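Local coordinates for o-succinylbenzoate synthase (Synechococcus elongatus, PDB 2OZT), which catalyses the metal-dependent dehydration of 2-succinyl-6-hydroxy-2,4-cyclohexadiene-1-carboxylate to 2-succinylbenzoate, a step on the way to phylloquinone, at residues D202-V214 / V230-F242. Sequence-based numbering, arbitrary orientation.
Sequences DQWQALLSLAQTV and VQRWVDRGWPGFF. With PO4 (phosphate ion), chain C.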
ATOM      1  N   ASP A 202      11.592  -5.489 -13.331  1.00 18.01           N
ATOM      2  CA  ASP A 202      12.605  -5.270 -14.355  1.00 19.85           C
ATOM      3  C   ASP A 202      12.086  -5.560 -15.761  1.00 19.21           C
ATOM      4  O   ASP A 202      12.671  -5.067 -16.749  1.00 21.17           O
ATOM      5  CB  ASP A 202      13.869  -6.100 -14.062  1.00 20.08           C
ATOM      6  CG  ASP A 202      13.618  -7.580 -14.185  1.00 25.38           C
ATOM      7  OD1 ASP A 202      12.842  -8.114 -13.377  1.00 31.24           O
ATOM      8  OD2 ASP A 202      14.191  -8.218 -15.104  1.00 34.46           O
ATOM      9  N   GLN A 203      11.046  -6.395 -15.882  1.00 17.91           N
ATOM     10  CA  GLN A 203      10.473  -6.769 -17.169  1.00 18.10           C
ATOM     11  C   GLN A 203       9.366  -5.811 -17.561  1.00 18.11           C
ATOM     12  O   GLN A 203       8.277  -6.209 -17.929  1.00 17.12           O
ATOM     13  CB  GLN A 203       9.963  -8.223 -17.125  1.00 18.59           C
ATOM     14  CG  GLN A 203      11.117  -9.226 -16.916  1.00 21.54           C
ATOM     15  CD  GLN A 203      10.736 -10.671 -17.042  1.00 25.36           C
ATOM     16  OE1 GLN A 203       9.663 -11.089 -16.640  1.00 27.17           O
ATOM     17  NE2 GLN A 203      11.660 -11.471 -17.591  1.00 29.98           N
ATOM     18  N   TRP A 204       9.689  -4.519 -17.519  1.00 17.82           N
ATOM     19  CA  TRP A 204       8.668  -3.501 -17.771  1.00 19.16           C
ATOM     20  C   TRP A 204       8.093  -3.519 -19.180  1.00 17.84           C
ATOM     21  O   TRP A 204       6.919  -3.251 -19.388  1.00 16.71           O
ATOM     22  CB  TRP A 204       9.183  -2.117 -17.403  1.00 19.47           C
ATOM     23  CG  TRP A 204      10.294  -1.569 -18.278  1.00 21.38           C
ATOM     24  CD1 TRP A 204      11.640  -1.634 -18.034  1.00 23.84           C
ATOM     25  CD2 TRP A 204      10.135  -0.845 -19.496  1.00 22.95           C
ATOM     26  NE1 TRP A 204      12.334  -0.990 -19.045  1.00 25.71           N
ATOM     27  CE2 TRP A 204      11.435  -0.499 -19.950  1.00 23.40           C
ATOM     28  CE3 TRP A 204       9.031  -0.462 -20.257  1.00 23.91           C
ATOM     29  CZ2 TRP A 204      11.647   0.210 -21.136  1.00 25.59           C
ATOM     30  CZ3 TRP A 204       9.248   0.263 -21.449  1.00 25.92           C
ATOM     31  CH2 TRP A 204      10.554   0.586 -21.859  1.00 25.00           C
ATOM     32  N   GLN A 205       8.923  -3.835 -20.180  1.00 19.49           N
ATOM     33  CA  GLN A 205       8.414  -3.855 -21.542  1.00 19.28           C
ATOM     34  C   GLN A 205       7.397  -4.950 -21.750  1.00 18.83           C
ATOM     35  O   GLN A 205       6.365  -4.729 -22.416  1.00 18.34           O
ATOM     36  CB  GLN A 205       9.533  -4.003 -22.576  1.00 21.48           C
ATOM     37  CG  GLN A 205      10.661  -3.014 -22.393  1.00 24.46           C
ATOM     38  CD  GLN A 205      11.869  -3.561 -21.613  1.00 29.75           C
ATOM     39  OE1 GLN A 205      11.751  -4.286 -20.594  1.00 27.59           O
ATOM     40  NE2 GLN A 205      13.064  -3.201 -22.103  1.00 31.65           N
ATOM     41  N   ALA A 206       7.653  -6.130 -21.178  1.00 17.04           N
ATOM     42  CA  ALA A 206       6.688  -7.214 -21.306  1.00 17.64           C
ATOM     43  C   ALA A 206       5.415  -6.943 -20.473  1.00 16.97           C
ATOM     44  O   ALA A 206       4.309  -7.296 -20.869  1.00 17.26           O
ATOM     45  CB  ALA A 206       7.334  -8.538 -20.929  1.00 18.68           C
ATOM     46  N   LEU A 207       5.585  -6.274 -19.333  1.00 16.88           N
ATOM     47  CA  LEU A 207       4.420  -5.972 -18.506  1.00 16.45           C
ATOM     48  C   LEU A 207       3.502  -5.039 -19.274  1.00 15.04           C
ATOM     49  O   LEU A 207       2.298  -5.221 -19.299  1.00 14.73           O
ATOM     50  CB  LEU A 207       4.860  -5.220 -17.241  1.00 17.11           C
ATOM     51  CG  LEU A 207       5.257  -6.011 -15.998  1.00 19.57           C
ATOM     52  CD1 LEU A 207       5.855  -5.082 -14.987  1.00 20.54           C
ATOM     53  CD2 LEU A 207       4.019  -6.709 -15.432  1.00 20.38           C
ATOM     54  N   LEU A 208       4.114  -4.029 -19.903  1.00 14.32           N
ATOM     55  CA  LEU A 208       3.339  -3.082 -20.696  1.00 15.27           C
ATOM     56  C   LEU A 208       2.635  -3.749 -21.886  1.00 14.63           C
ATOM     57  O   LEU A 208       1.432  -3.583 -22.106  1.00 14.79           O
ATOM     58  CB  LEU A 208       4.233  -1.923 -21.122  1.00 14.97           C
ATOM     59  CG  LEU A 208       3.561  -0.807 -21.922  1.00 16.31           C
ATOM     60  CD1 LEU A 208       2.461  -0.079 -21.097  1.00 16.77           C
ATOM     61  CD2 LEU A 208       4.637   0.191 -22.422  1.00 19.12           C
ATOM     62  N   SER A 209       3.392  -4.575 -22.630  1.00 16.03           N
ATOM     63  CA  SER A 209       2.827  -5.275 -23.775  1.00 16.78           C
ATOM     64  C   SER A 209       1.683  -6.224 -23.380  1.00 16.31           C
ATOM     65  O   SER A 209       0.645  -6.257 -24.020  1.00 17.52           O
ATOM     66  CB  SER A 209       3.912  -6.068 -24.515  1.00 18.19           C
ATOM     67  OG  SER A 209       3.297  -6.711 -25.608  1.00 23.22           O
ATOM     68  N   LEU A 210       1.866  -6.955 -22.272  1.00 15.26           N
ATOM     69  CA  LEU A 210       0.776  -7.783 -21.771  1.00 16.02           C
ATOM     70  C   LEU A 210      -0.456  -6.925 -21.453  1.00 14.69           C
ATOM     71  O   LEU A 210      -1.558  -7.243 -21.852  1.00 15.82           O
ATOM     72  CB  LEU A 210       1.195  -8.539 -20.500  1.00 17.60           C
ATOM     73  CG  LEU A 210       2.065  -9.786 -20.685  1.00 19.11           C
ATOM     74  CD1 LEU A 210       2.568 -10.249 -19.316  1.00 20.25           C
ATOM     75  CD2 LEU A 210       1.276 -10.887 -21.427  1.00 19.00           C
ATOM     76  N   ALA A 211      -0.274  -5.839 -20.702  1.00 13.68           N
ATOM     77  CA  ALA A 211      -1.456  -5.071 -20.362  1.00 14.26           C
ATOM     78  C   ALA A 211      -2.196  -4.554 -21.585  1.00 12.81           C
ATOM     79  O   ALA A 211      -3.409  -4.413 -21.565  1.00 13.88           O
ATOM     80  CB  ALA A 211      -1.065  -3.930 -19.501  1.00 14.15           C
ATOM     81  N   GLN A 212      -1.420  -4.213 -22.618  1.00 13.87           N
ATOM     82  CA  GLN A 212      -1.990  -3.668 -23.856  1.00 14.36           C
ATOM     83  C   GLN A 212      -2.655  -4.725 -24.750  1.00 16.37           C
ATOM     84  O   GLN A 212      -3.335  -4.376 -25.707  1.00 16.46           O
ATOM     85  CB  GLN A 212      -0.892  -2.952 -24.653  1.00 15.46           C
ATOM     86  CG  GLN A 212      -0.405  -1.669 -23.946  1.00 15.57           C
ATOM     87  CD  GLN A 212       0.901  -1.127 -24.549  1.00 17.81           C
ATOM     88  OE1 GLN A 212       1.715  -1.881 -25.083  1.00 18.57           O
ATOM     89  NE2 GLN A 212       1.123   0.152 -24.405  1.00 18.79           N
ATOM     90  N   THR A 213      -2.499  -5.994 -24.411  1.00 17.36           N
ATOM     91  CA  THR A 213      -2.991  -7.021 -25.335  1.00 18.30           C
ATOM     92  C   THR A 213      -3.922  -8.054 -24.726  1.00 19.10           C
ATOM     93  O   THR A 213      -4.753  -8.634 -25.440  1.00 20.96           O
ATOM     94  CB  THR A 213      -1.830  -7.785 -25.976  1.00 19.21           C
ATOM     95  OG1 THR A 213      -0.990  -8.339 -24.962  1.00 20.95           O
ATOM     96  CG2 THR A 213      -1.000  -6.866 -26.850  1.00 21.96           C
ATOM     97  N   VAL A 214      -3.808  -8.309 -23.430  1.00 18.40           N
ATOM     98  CA  VAL A 214      -4.650  -9.353 -22.828  1.00 17.63           C
ATOM     99  C   VAL A 214      -5.987  -8.826 -22.334  1.00 18.50           C
ATOM    100  O   VAL A 214      -6.112  -7.627 -22.074  1.00 18.14           O
ATOM    101  CB  VAL A 214      -3.929 -10.103 -21.681  1.00 17.60           C
ATOM    102  CG1 VAL A 214      -2.577 -10.625 -22.151  1.00 16.67           C
ATOM    103  CG2 VAL A 214      -3.689  -9.150 -20.469  1.00 16.53           C
ATOM    104  N   VAL A 230       5.143   6.018 -10.417  1.00 15.08           N
ATOM    105  CA  VAL A 230       3.771   6.177 -10.919  1.00 14.86           C
ATOM    106  C   VAL A 230       3.746   7.058 -12.162  1.00 15.62           C
ATOM    107  O   VAL A 230       3.127   6.713 -13.176  1.00 14.64           O
ATOM    108  CB  VAL A 230       2.802   6.716  -9.841  1.00 14.46           C
ATOM    109  CG1 VAL A 230       1.395   6.948 -10.404  1.00 15.01           C
ATOM    110  CG2 VAL A 230       2.728   5.725  -8.628  1.00 15.29           C
ATOM    111  N   GLN A 231       4.417   8.213 -12.069  1.00 15.17           N
ATOM    112  CA  GLN A 231       4.443   9.119 -13.223  1.00 15.81           C
ATOM    113  C   GLN A 231       5.066   8.444 -14.446  1.00 15.70           C
ATOM    114  O   GLN A 231       4.559   8.624 -15.561  1.00 15.32           O
ATOM    115  CB  GLN A 231       5.195  10.404 -12.871  1.00 17.07           C
ATOM    116  CG  GLN A 231       5.256  11.369 -14.056  1.00 18.61           C
ATOM    117  CD  GLN A 231       5.926  12.648 -13.742  1.00 26.42           C
ATOM    118  OE1 GLN A 231       5.332  13.523 -13.106  1.00 30.80           O
ATOM    119  NE2 GLN A 231       7.159  12.807 -14.224  1.00 28.53           N
ATOM    120  N   ARG A 232       6.174   7.716 -14.257  1.00 16.06           N
ATOM    121  CA  ARG A 232       6.784   6.990 -15.401  1.00 15.53           C
ATOM    122  C   ARG A 232       5.784   6.045 -16.111  1.00 15.41           C
ATOM    123  O   ARG A 232       5.713   5.964 -17.364  1.00 16.88           O
ATOM    124  CB  ARG A 232       8.027   6.233 -14.934  1.00 17.14           C
ATOM    125  CG  ARG A 232       8.730   5.413 -16.009  1.00 18.40           C
ATOM    126  CD  ARG A 232      10.053   4.827 -15.454  1.00 20.94           C
ATOM    127  NE  ARG A 232      11.000   5.904 -15.104  1.00 21.60           N
ATOM    128  CZ  ARG A 232      11.374   6.242 -13.868  1.00 25.78           C
ATOM    129  NH1 ARG A 232      10.936   5.562 -12.816  1.00 23.96           N
ATOM    130  NH2 ARG A 232      12.218   7.261 -13.679  1.00 25.38           N
ATOM    131  N   TRP A 233       4.963   5.353 -15.318  1.00 14.67           N
ATOM    132  CA  TRP A 233       4.006   4.398 -15.896  1.00 14.23           C
ATOM    133  C   TRP A 233       2.812   5.092 -16.542  1.00 15.51           C
ATOM    134  O   TRP A 233       2.289   4.647 -17.555  1.00 16.05           O
ATOM    135  CB  TRP A 233       3.589   3.410 -14.826  1.00 14.72           C
ATOM    136  CG  TRP A 233       4.602   2.301 -14.682  1.00 14.47           C
ATOM    137  CD1 TRP A 233       5.524   2.113 -13.686  1.00 15.31           C
ATOM    138  CD2 TRP A 233       4.800   1.241 -15.616  1.00 15.00           C
ATOM    139  NE1 TRP A 233       6.261   0.966 -13.927  1.00 15.47           N
ATOM    140  CE2 TRP A 233       5.822   0.415 -15.102  1.00 14.78           C
ATOM    141  CE3 TRP A 233       4.176   0.889 -16.820  1.00 16.47           C
ATOM    142  CZ2 TRP A 233       6.256  -0.729 -15.758  1.00 16.58           C
ATOM    143  CZ3 TRP A 233       4.583  -0.262 -17.465  1.00 16.80           C
ATOM    144  CH2 TRP A 233       5.619  -1.056 -16.945  1.00 16.85           C
ATOM    145  N   VAL A 234       2.388   6.217 -15.974  1.00 15.65           N
ATOM    146  CA  VAL A 234       1.359   7.011 -16.641  1.00 16.20           C
ATOM    147  C   VAL A 234       1.873   7.465 -18.006  1.00 16.67           C
ATOM    148  O   VAL A 234       1.136   7.442 -18.991  1.00 16.80           O
ATOM    149  CB  VAL A 234       1.033   8.248 -15.796  1.00 16.06           C
ATOM    150  CG1 VAL A 234       0.186   9.222 -16.558  1.00 19.05           C
ATOM    151  CG2 VAL A 234       0.307   7.817 -14.478  1.00 16.96           C
ATOM    152  N   ASP A 235       3.113   7.929 -18.033  1.00 17.19           N
ATOM    153  CA  ASP A 235       3.635   8.509 -19.286  1.00 16.75           C
ATOM    154  C   ASP A 235       3.901   7.406 -20.303  1.00 18.65           C
ATOM    155  O   ASP A 235       3.973   7.692 -21.512  1.00 19.33           O
ATOM    156  CB  ASP A 235       4.873   9.393 -19.020  1.00 17.63           C
ATOM    157  CG  ASP A 235       4.539  10.663 -18.242  1.00 20.94           C
ATOM    158  OD1 ASP A 235       3.365  11.083 -18.213  1.00 24.96           O
ATOM    159  OD2 ASP A 235       5.477  11.252 -17.674  1.00 23.55           O
ATOM    160  N   ARG A 236       4.067   6.169 -19.831  1.00 17.18           N
ATOM    161  CA  ARG A 236       4.124   5.001 -20.721  1.00 17.64           C
ATOM    162  C   ARG A 236       2.751   4.574 -21.232  1.00 17.81           C
ATOM    163  O   ARG A 236       2.648   3.625 -22.025  1.00 19.38           O
ATOM    164  CB  ARG A 236       4.747   3.801 -19.989  1.00 16.92           C
ATOM    165  CG  ARG A 236       6.256   3.851 -19.948  1.00 18.45           C
ATOM    166  CD  ARG A 236       6.840   2.823 -18.956  1.00 18.19           C
ATOM    167  NE  ARG A 236       8.297   2.872 -18.985  1.00 20.84           N
ATOM    168  CZ  ARG A 236       9.100   2.281 -18.115  1.00 21.78           C
ATOM    169  NH1 ARG A 236       8.609   1.558 -17.102  1.00 21.64           N
ATOM    170  NH2 ARG A 236      10.409   2.399 -18.271  1.00 21.60           N
ATOM    171  N   GLY A 237       1.683   5.202 -20.769  1.00 16.75           N
ATOM    172  CA  GLY A 237       0.349   4.791 -21.173  1.00 16.18           C
ATOM    173  C   GLY A 237      -0.151   3.534 -20.494  1.00 16.62           C
ATOM    174  O   GLY A 237      -0.907   2.774 -21.084  1.00 15.99           O
ATOM    175  N   TRP A 238       0.239   3.315 -19.239  1.00 15.96           N
ATOM    176  CA  TRP A 238      -0.242   2.116 -18.537  1.00 15.44           C
ATOM    177  C   TRP A 238      -1.757   2.103 -18.542  1.00 14.48           C
ATOM    178  O   TRP A 238      -2.363   3.052 -18.084  1.00 15.32           O
ATOM    179  CB  TRP A 238       0.260   2.119 -17.110  1.00 14.91           C
ATOM    180  CG  TRP A 238      -0.192   0.906 -16.320  1.00 14.61           C
ATOM    181  CD1 TRP A 238      -1.057   0.898 -15.255  1.00 14.04           C
ATOM    182  CD2 TRP A 238       0.210  -0.442 -16.531  1.00 14.17           C
ATOM    183  NE1 TRP A 238      -1.210  -0.382 -14.776  1.00 14.21           N
ATOM    184  CE2 TRP A 238      -0.461  -1.229 -15.571  1.00 12.96           C
ATOM    185  CE3 TRP A 238       1.067  -1.074 -17.445  1.00 14.11           C
ATOM    186  CZ2 TRP A 238      -0.278  -2.622 -15.475  1.00 13.16           C
ATOM    187  CZ3 TRP A 238       1.226  -2.473 -17.372  1.00 13.80           C
ATOM    188  CH2 TRP A 238       0.583  -3.229 -16.367  1.00 12.67           C
ATOM    189  N   PRO A 239      -2.397   1.034 -19.071  1.00 13.38           N
ATOM    190  CA  PRO A 239      -3.867   1.053 -19.101  1.00 14.01           C
ATOM    191  C   PRO A 239      -4.545   0.360 -17.913  1.00 13.64           C
ATOM    192  O   PRO A 239      -5.770   0.394 -17.813  1.00 15.70           O
ATOM    193  CB  PRO A 239      -4.190   0.194 -20.343  1.00 15.84           C
ATOM    194  CG  PRO A 239      -3.071  -0.822 -20.337  1.00 16.51           C
ATOM    195  CD  PRO A 239      -1.834  -0.105 -19.851  1.00 14.29           C
ATOM    196  N   GLY A 240      -3.753  -0.238 -17.032  1.00 13.64           N
ATOM    197  CA  GLY A 240      -4.287  -0.967 -15.902  1.00 13.14           C
ATOM    198  C   GLY A 240      -4.342  -0.199 -14.596  1.00 13.11           C
ATOM    199  O   GLY A 240      -4.523   1.045 -14.568  1.00 14.38           O
ATOM    200  N   PHE A 241      -4.277  -0.974 -13.523  1.00 12.50           N
ATOM    201  CA  PHE A 241      -4.400  -0.406 -12.185  1.00 12.89           C
ATOM    202  C   PHE A 241      -3.052  -0.122 -11.536  1.00 13.31           C
ATOM    203  O   PHE A 241      -2.011  -0.652 -11.904  1.00 12.91           O
ATOM    204  CB  PHE A 241      -5.168  -1.362 -11.272  1.00 12.39           C
ATOM    205  CG  PHE A 241      -6.612  -1.506 -11.644  1.00 14.25           C
ATOM    206  CD1 PHE A 241      -7.606  -0.793 -10.999  1.00 17.33           C
ATOM    207  CD2 PHE A 241      -6.973  -2.386 -12.667  1.00 13.27           C
ATOM    208  CE1 PHE A 241      -8.934  -0.936 -11.391  1.00 19.53           C
ATOM    209  CE2 PHE A 241      -8.296  -2.567 -13.026  1.00 18.03           C
ATOM    210  CZ  PHE A 241      -9.289  -1.825 -12.401  1.00 19.51           C
ATOM    211  N   PHE A 242      -3.086   0.786 -10.556  1.00 12.47           N
ATOM    212  CA  PHE A 242      -1.879   1.122  -9.802  1.00 12.82           C
ATOM    213  C   PHE A 242      -2.212   0.896  -8.330  1.00 13.16           C
ATOM    214  O   PHE A 242      -3.230   1.417  -7.856  1.00 13.69           O
ATOM    215  CB  PHE A 242      -1.626   2.629  -9.915  1.00 13.39           C
ATOM    216  CG  PHE A 242      -1.265   3.140 -11.304  1.00 13.87           C
ATOM    217  CD1 PHE A 242       0.051   3.385 -11.638  1.00 16.81           C
ATOM    218  CD2 PHE A 242      -2.263   3.475 -12.224  1.00 13.25           C
ATOM    219  CE1 PHE A 242       0.374   3.920 -12.907  1.00 18.05           C
ATOM    220  CE2 PHE A 242      -1.923   4.009 -13.478  1.00 16.21           C
ATOM    221  CZ  PHE A 242      -0.615   4.221 -13.794  1.00 17.66           C
TER
HETATM  222  P   PO4 C 602      12.038 -14.997 -18.409  1.00 28.10           P
HETATM  223  O1  PO4 C 602      12.794 -15.141 -17.111  1.00 31.67           O
HETATM  224  O2  PO4 C 602      12.827 -14.025 -19.251  1.00 31.06           O
HETATM  225  O3  PO4 C 602      11.853 -16.323 -19.146  1.00 29.06           O
HETATM  226  O4  PO4 C 602      10.690 -14.371 -18.199  1.00 27.68           O
HETATM  227  O   HOH W   1      -0.801   1.975 -23.744  1.00 20.27           O
HETATM  228  O   HOH W   2       2.781   2.701 -24.699  1.00 24.64           O
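The guanidinium of Arg236 lies flat on the indole of Trp204, planes 5° apart. This is a stacked cation-pi pair, with Arg236 CZ 3.7 Å from the centroid of the six-membered ring. CG of Trp204 sits between its backbone N and carbonyl carbon (chi1 68°), which turns one ring face to Arg236; Gln205 CG covers the opposite face. Arg232 CG backs the far side of the guanidinium. A lysine in place of Trp204 would probably leave the Arg236 guanidinium without its stacking face and set two like charges close together. Next to the stack, Trp233 comes edge-on to the helix 204-213: its CZ2 is 3.6 Å from Trp204 CB, and Leu208 CB lies near its ring plane. Trp238 turns its benzo edge to Leu207 O and Leu208 CA, and its CZ3 lies 3.5 Å from Ala211 CB. Its NE1 donates to Phe241 O at 3.0 Å, which helps fix the ring. One water accepts from Gln212 NE2 (2.7 Å) and donates to Gly237 O, in the Schellman motif after helix 227-235. A second joins Gln212 NE2, weakly, to Arg236 O. The contact joins two successive outer helices of the enolase-superfamily barrel domain, and Trp238 continues inward onto Ile218 and Leu220 of strand 218-220. Direct adhesion between the segments is therefore apolar and cation-pi, with polar links carried by water.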